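Local atomic coordinates of NADPH-flavin oxidoreductase (Vibrio parahaemolyticus serotype O3:K6, PDB entry 5UU6), a protein that binds flavin mononucleotide and, as a nitroreductase A of the flavin oxidoreductase frp family, probably uses NADPH to reduce flavins or nitro compounds. Residues Q141-L145 / L146-Q150; P229-L232 / P233-N236. All blocks are in the same frame, centred on the assembly; numbering follows the deposited sequence.

Interactions 1 and 2 are local contacts about 14 Å apart, centre to centre, one at the end of helix 139-145 and the other at the start of helix 231-237. Both are partly buried and touch the second subunit. Interaction 1 is governed by backbone donors and carbonyls closing a helix, with one apolar pair beside them; interaction 2 opens a helix, with regular i+4 to i backbone bonds and I231 packing on Y234 and L235. They meet where D143 OD2 lies 2.5 Å from Y234 OH, probably hydrogen-bonded, which ties the end of one helix to the first turn of the other. Strand 152-161 packs against side chains of both.

Interaction 1: residues Q141-L145 / L146-Q150; sequences QVDEL and LGLPQ
D143 meets L148 twice, through its backbone carbonyl and through its carboxylate. L148 N lies 3.2 Å from D143 O, and the bond is almost straight, with an N-H...O angle of 175°. One step inward, G147 N gives a bond to E144 O at 3.2 Å, its donor standing above the carbonyl plane and away from the lone-pair directions. L146 N is shared: its main acceptor is V142 O at 3.0 Å, and a weak second bond goes to D143 O at 3.3 Å. Successive amides leaving the helix are thus each supplied with an acceptor from its last turn.

The D143 carboxylate is turned back over L148, because CG lies anti to the backbone N (chi1 -168°), and OD2 comes within 3.4 Å of L148 CD1. A water spans the same pair, 2.9 Å from D143 OD1 and 3.0 Å from L148 O; other acceptors compete for its protons. OD2 has its polar partners outside, K238 NZ in a salt bridge and, probably, Y234 OH in a hydrogen bond. V142 and L146 run side by side on the apolar flank, V142 CG1 to L146 CD1 4.2 Å. V142 also packs on L63 and F66 of helix 57-66, while L146 adds backbone hydrogen bonds to the second subunit.

G147 has a positive phi of 63°, reversing the chain. Together with the bonds from G147 N to E144 O and from L148 N to D143 O, this defines a Schellman motif, here ending helix 139-145 ahead of strand 152-161 in the nitroreductase fold.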
loop_
_atom_site.group_PDB
_atom_site.type_symbol
_atom_site.label_atom_id
_atom_site.label_comp_id
_atom_site.label_asym_id
_atom_site.label_seq_id
_atom_site.Cartn_x
_atom_site.Cartn_y
_atom_site.Cartn_z
ATOM N N GLN A 141 -10.788 14.883 -13.717
ATOM C CA GLN A 141 -10.815 14.653 -15.161
ATOM C C GLN A 141 -10.415 13.220 -15.512
ATOM O O GLN A 141 -10.940 12.649 -16.478
ATOM C CB GLN A 141 -9.893 15.653 -15.875
ATOM C CG GLN A 141 -10.442 17.084 -15.966
ATOM C CD GLN A 141 -9.461 18.059 -16.614
ATOM O OE1 GLN A 141 -9.612 18.434 -17.785
ATOM N NE2 GLN A 141 -8.449 18.478 -15.852
ATOM N N VAL A 142 -9.486 12.635 -14.750
ATOM C CA VAL A 142 -9.099 11.237 -14.954
ATOM C C VAL A 142 -10.275 10.318 -14.635
ATOM O O VAL A 142 -10.590 9.378 -15.380
ATOM C CB VAL A 142 -7.873 10.905 -14.073
ATOM C CG1 VAL A 142 -7.552 9.385 -14.093
ATOM C CG2 VAL A 142 -6.676 11.711 -14.589
ATOM N N ASP A 143 -10.921 10.579 -13.497
ATOM C CA ASP A 143 -12.133 9.892 -13.075
ATOM C C ASP A 143 -13.196 9.903 -14.172
ATOM O O ASP A 143 -13.773 8.860 -14.509
ATOM C CB ASP A 143 -12.617 10.585 -11.782
ATOM C CG ASP A 143 -13.696 9.809 -11.049
ATOM O OD1 ASP A 143 -14.823 9.796 -11.561
ATOM O OD2 ASP A 143 -13.413 9.211 -9.962
ATOM N N GLU A 144 -13.483 11.081 -14.742
ATOM C CA GLU A 144 -14.504 11.140 -15.784
ATOM C C GLU A 144 -14.046 10.377 -17.023
ATOM O O GLU A 144 -14.851 9.723 -17.690
ATOM C CB GLU A 144 -14.834 12.606 -16.126
ATOM C CG GLU A 144 -15.377 13.390 -14.909
ATOM C CD GLU A 144 -15.385 14.914 -15.073
ATOM O OE1 GLU A 144 -15.777 15.611 -14.102
ATOM O OE2 GLU A 144 -15.011 15.415 -16.168
ATOM N N LEU A 145 -12.754 10.445 -17.344
ATOM C CA LEU A 145 -12.261 9.773 -18.538
ATOM C C LEU A 145 -12.413 8.253 -18.432
ATOM O O LEU A 145 -12.682 7.587 -19.431
ATOM C CB LEU A 145 -10.791 10.170 -18.766
ATOM C CG LEU A 145 -10.068 9.499 -19.939
ATOM C CD1 LEU A 145 -10.519 10.062 -21.344
ATOM C CD2 LEU A 145 -8.570 9.498 -19.793
ATOM N N LEU A 146 -12.271 7.685 -17.231
ATOM C CA LEU A 146 -12.361 6.239 -17.061
ATOM C C LEU A 146 -13.765 5.780 -16.701
ATOM O O LEU A 146 -13.953 4.585 -16.447
ATOM C CB LEU A 146 -11.384 5.755 -15.986
ATOM C CG LEU A 146 -9.909 6.082 -16.245
ATOM C CD1 LEU A 146 -9.030 5.600 -15.102
ATOM C CD2 LEU A 146 -9.401 5.527 -17.565
ATOM N N GLY A 147 -14.731 6.698 -16.659
ATOM C CA GLY A 147 -16.122 6.371 -16.372
ATOM C C GLY A 147 -16.367 5.793 -14.994
ATOM O O GLY A 147 -17.193 4.881 -14.848
ATOM N N LEU A 148 -15.654 6.310 -13.951
ATOM C CA LEU A 148 -15.833 5.681 -12.643
ATOM C C LEU A 148 -17.176 6.080 -12.026
ATOM O O LEU A 148 -17.556 7.256 -12.075
ATOM C CB LEU A 148 -14.710 6.072 -11.699
ATOM C CG LEU A 148 -13.301 5.799 -12.211
ATOM C CD1 LEU A 148 -12.349 6.250 -11.130
ATOM C CD2 LEU A 148 -13.151 4.308 -12.489
ATOM N N PRO A 149 -17.899 5.130 -11.430
ATOM C CA PRO A 149 -19.124 5.456 -10.695
ATOM C C PRO A 149 -18.830 6.051 -9.318
ATOM O O PRO A 149 -17.691 6.191 -8.882
ATOM C CB PRO A 149 -19.813 4.097 -10.554
ATOM C CG PRO A 149 -18.673 3.125 -10.448
ATOM C CD PRO A 149 -17.589 3.691 -11.368
ATOM N N GLN A 150 -19.904 6.407 -8.631
ATOM C CA GLN A 150 -19.824 6.751 -7.224
ATOM C C GLN A 150 -19.226 5.597 -6.423
ATOM O O GLN A 150 -19.278 4.430 -6.832
ATOM C CB GLN A 150 -21.227 7.107 -6.710
ATOM C CG GLN A 150 -21.764 8.414 -7.293
ATOM C CD GLN A 150 -20.837 9.595 -7.004
ATOM O OE1 GLN A 150 -20.094 10.043 -7.880
ATOM N NE2 GLN A 150 -20.867 10.084 -5.774
HETATM O O HOH W 1 -16.832 9.728 -13.606
#

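Interaction 2: residues P229-L232 / P233-N236; sequences PHIL and PYLN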
loop_
_atom_site.group_PDB
_atom_site.type_symbol
_atom_site.label_atom_id
_atom_site.label_comp_id
_atom_site.label_asym_id
_atom_site.label_seq_id
_atom_site.Cartn_x
_atom_site.Cartn_y
_atom_site.Cartn_z
ATOM N N PRO A 229 -4.623 20.290 -2.980
ATOM C CA PRO A 229 -5.719 20.619 -2.062
ATOM C C PRO A 229 -7.086 20.256 -2.599
ATOM O O PRO A 229 -8.051 20.232 -1.823
ATOM C CB PRO A 229 -5.570 22.149 -1.858
ATOM C CG PRO A 229 -4.796 22.650 -3.105
ATOM C CD PRO A 229 -3.909 21.474 -3.507
ATOM N N HIS A 230 -7.204 19.972 -3.890
ATOM C CA HIS A 230 -8.457 19.520 -4.476
ATOM C C HIS A 230 -8.799 18.063 -4.114
ATOM O O HIS A 230 -9.873 17.599 -4.518
ATOM C CB HIS A 230 -8.376 19.664 -6.005
ATOM C CG HIS A 230 -7.273 18.839 -6.613
ATOM N ND1 HIS A 230 -5.936 19.183 -6.508
ATOM C CD2 HIS A 230 -7.304 17.652 -7.269
ATOM C CE1 HIS A 230 -5.199 18.259 -7.100
ATOM N NE2 HIS A 230 -6.004 17.323 -7.576
ATOM N N ILE A 231 -7.947 17.324 -3.389
ATOM C CA ILE A 231 -8.140 15.872 -3.324
ATOM C C ILE A 231 -9.281 15.502 -2.356
ATOM O O ILE A 231 -10.079 14.595 -2.648
ATOM C CB ILE A 231 -6.819 15.140 -2.990
ATOM C CG1 ILE A 231 -5.983 14.967 -4.257
ATOM C CG2 ILE A 231 -7.034 13.757 -2.396
ATOM C CD1 ILE A 231 -6.698 14.139 -5.392
ATOM N N LEU A 232 -9.394 16.176 -1.210
ATOM C CA LEU A 232 -10.562 15.914 -0.365
ATOM C C LEU A 232 -11.881 16.203 -1.090
ATOM O O LEU A 232 -12.763 15.321 -1.085
ATOM C CB LEU A 232 -10.477 16.682 0.957
ATOM C CG LEU A 232 -11.600 16.393 1.961
ATOM C CD1 LEU A 232 -11.636 14.878 2.328
ATOM C CD2 LEU A 232 -11.433 17.287 3.245
ATOM N N PRO A 233 -12.088 17.370 -1.731
ATOM C CA PRO A 233 -13.301 17.528 -2.564
ATOM C C PRO A 233 -13.452 16.450 -3.629
ATOM O O PRO A 233 -14.580 16.032 -3.903
ATOM C CB PRO A 233 -13.118 18.916 -3.218
ATOM C CG PRO A 233 -12.206 19.672 -2.270
ATOM C CD PRO A 233 -11.259 18.595 -1.727
ATOM N N TYR A 234 -12.358 16.032 -4.280
ATOM C CA TYR A 234 -12.444 14.943 -5.248
ATOM C C TYR A 234 -13.081 13.707 -4.603
ATOM O O TYR A 234 -14.120 13.203 -5.062
ATOM C CB TYR A 234 -11.047 14.599 -5.805
ATOM C CG TYR A 234 -11.080 13.314 -6.621
ATOM C CD1 TYR A 234 -11.925 13.176 -7.738
ATOM C CD2 TYR A 234 -10.358 12.199 -6.213
ATOM C CE1 TYR A 234 -11.981 11.961 -8.460
ATOM C CE2 TYR A 234 -10.418 10.970 -6.938
ATOM C CZ TYR A 234 -11.239 10.863 -8.020
ATOM O OH TYR A 234 -11.277 9.644 -8.680
ATOM N N LEU A 235 -12.476 13.230 -3.510
ATOM C CA LEU A 235 -12.973 12.050 -2.804
ATOM C C LEU A 235 -14.413 12.249 -2.336
ATOM O O LEU A 235 -15.269 11.372 -2.516
ATOM C CB LEU A 235 -12.048 11.735 -1.616
ATOM C CG LEU A 235 -10.591 11.303 -1.907
ATOM C CD1 LEU A 235 -9.787 11.181 -0.596
ATOM C CD2 LEU A 235 -10.473 9.986 -2.676
ATOM N N ASN A 236 -14.706 13.405 -1.720
ATOM C CA ASN A 236 -16.055 13.640 -1.240
ATOM C C ASN A 236 -17.054 13.616 -2.377
ATOM O O ASN A 236 -18.128 13.032 -2.237
ATOM C CB ASN A 236 -16.120 14.965 -0.471
ATOM C CG ASN A 236 -15.363 14.893 0.839
ATOM O OD1 ASN A 236 -14.984 13.785 1.296
ATOM N ND2 ASN A 236 -15.112 16.047 1.446
#
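I231 is the apolar centre, its two branches reaching different residues of the next turn. CG2 approaches L235 CD1 at 4.2 Å, the two side chains crossing at a slant, while CD1 comes to Y234 CD2 at 4.2 Å, oblique to the ring. With CG anti to the backbone N (chi1 170°), the Y234 ring projects on the same side as I231, bringing its CD2 to I231 CD1.

On the other flank, L232 CB and P233 CD are 3.4 Å apart, closer than usual for two carbons. L232 holds a helical psi (-50°) directly before a proline, which presses P233 CD against it, a local crowding known for helical residues that precede proline. The P233 ring carries no N-H, and its CD lies 3.6 Å from P229 O, the carbonyl four residues back.

The next three amides all find their acceptors. Y234 N lies 2.9 Å from H230 O. L235 N reaches I231 O at 2.9 Å in a nearly straight bond (N-H...O 176°). N236 N is 2.8 Å from L232 O. These i+4 to i bonds span P233 and mark its turn as regular alpha-helix, the proline costing only the bond that an amide at 233 might have made to P229 O. Toward the polar edge, one face of the H230 ring has I231 CG1 4.0 Å above its plane, offset toward the rim, and NE2 is bonded to R136 O.

Outward, the Y234 hydroxyl also takes part in a hydrogen bond with I154 N. I231 and Y234 rest on A139 of helix 139-145, Y234 and L235 on A153 of strand 152-161, and F100, T101 and E102 of the second subunit pack against P229, L235 and I231, placing this helix start between that helix, that strand and the dimer partner.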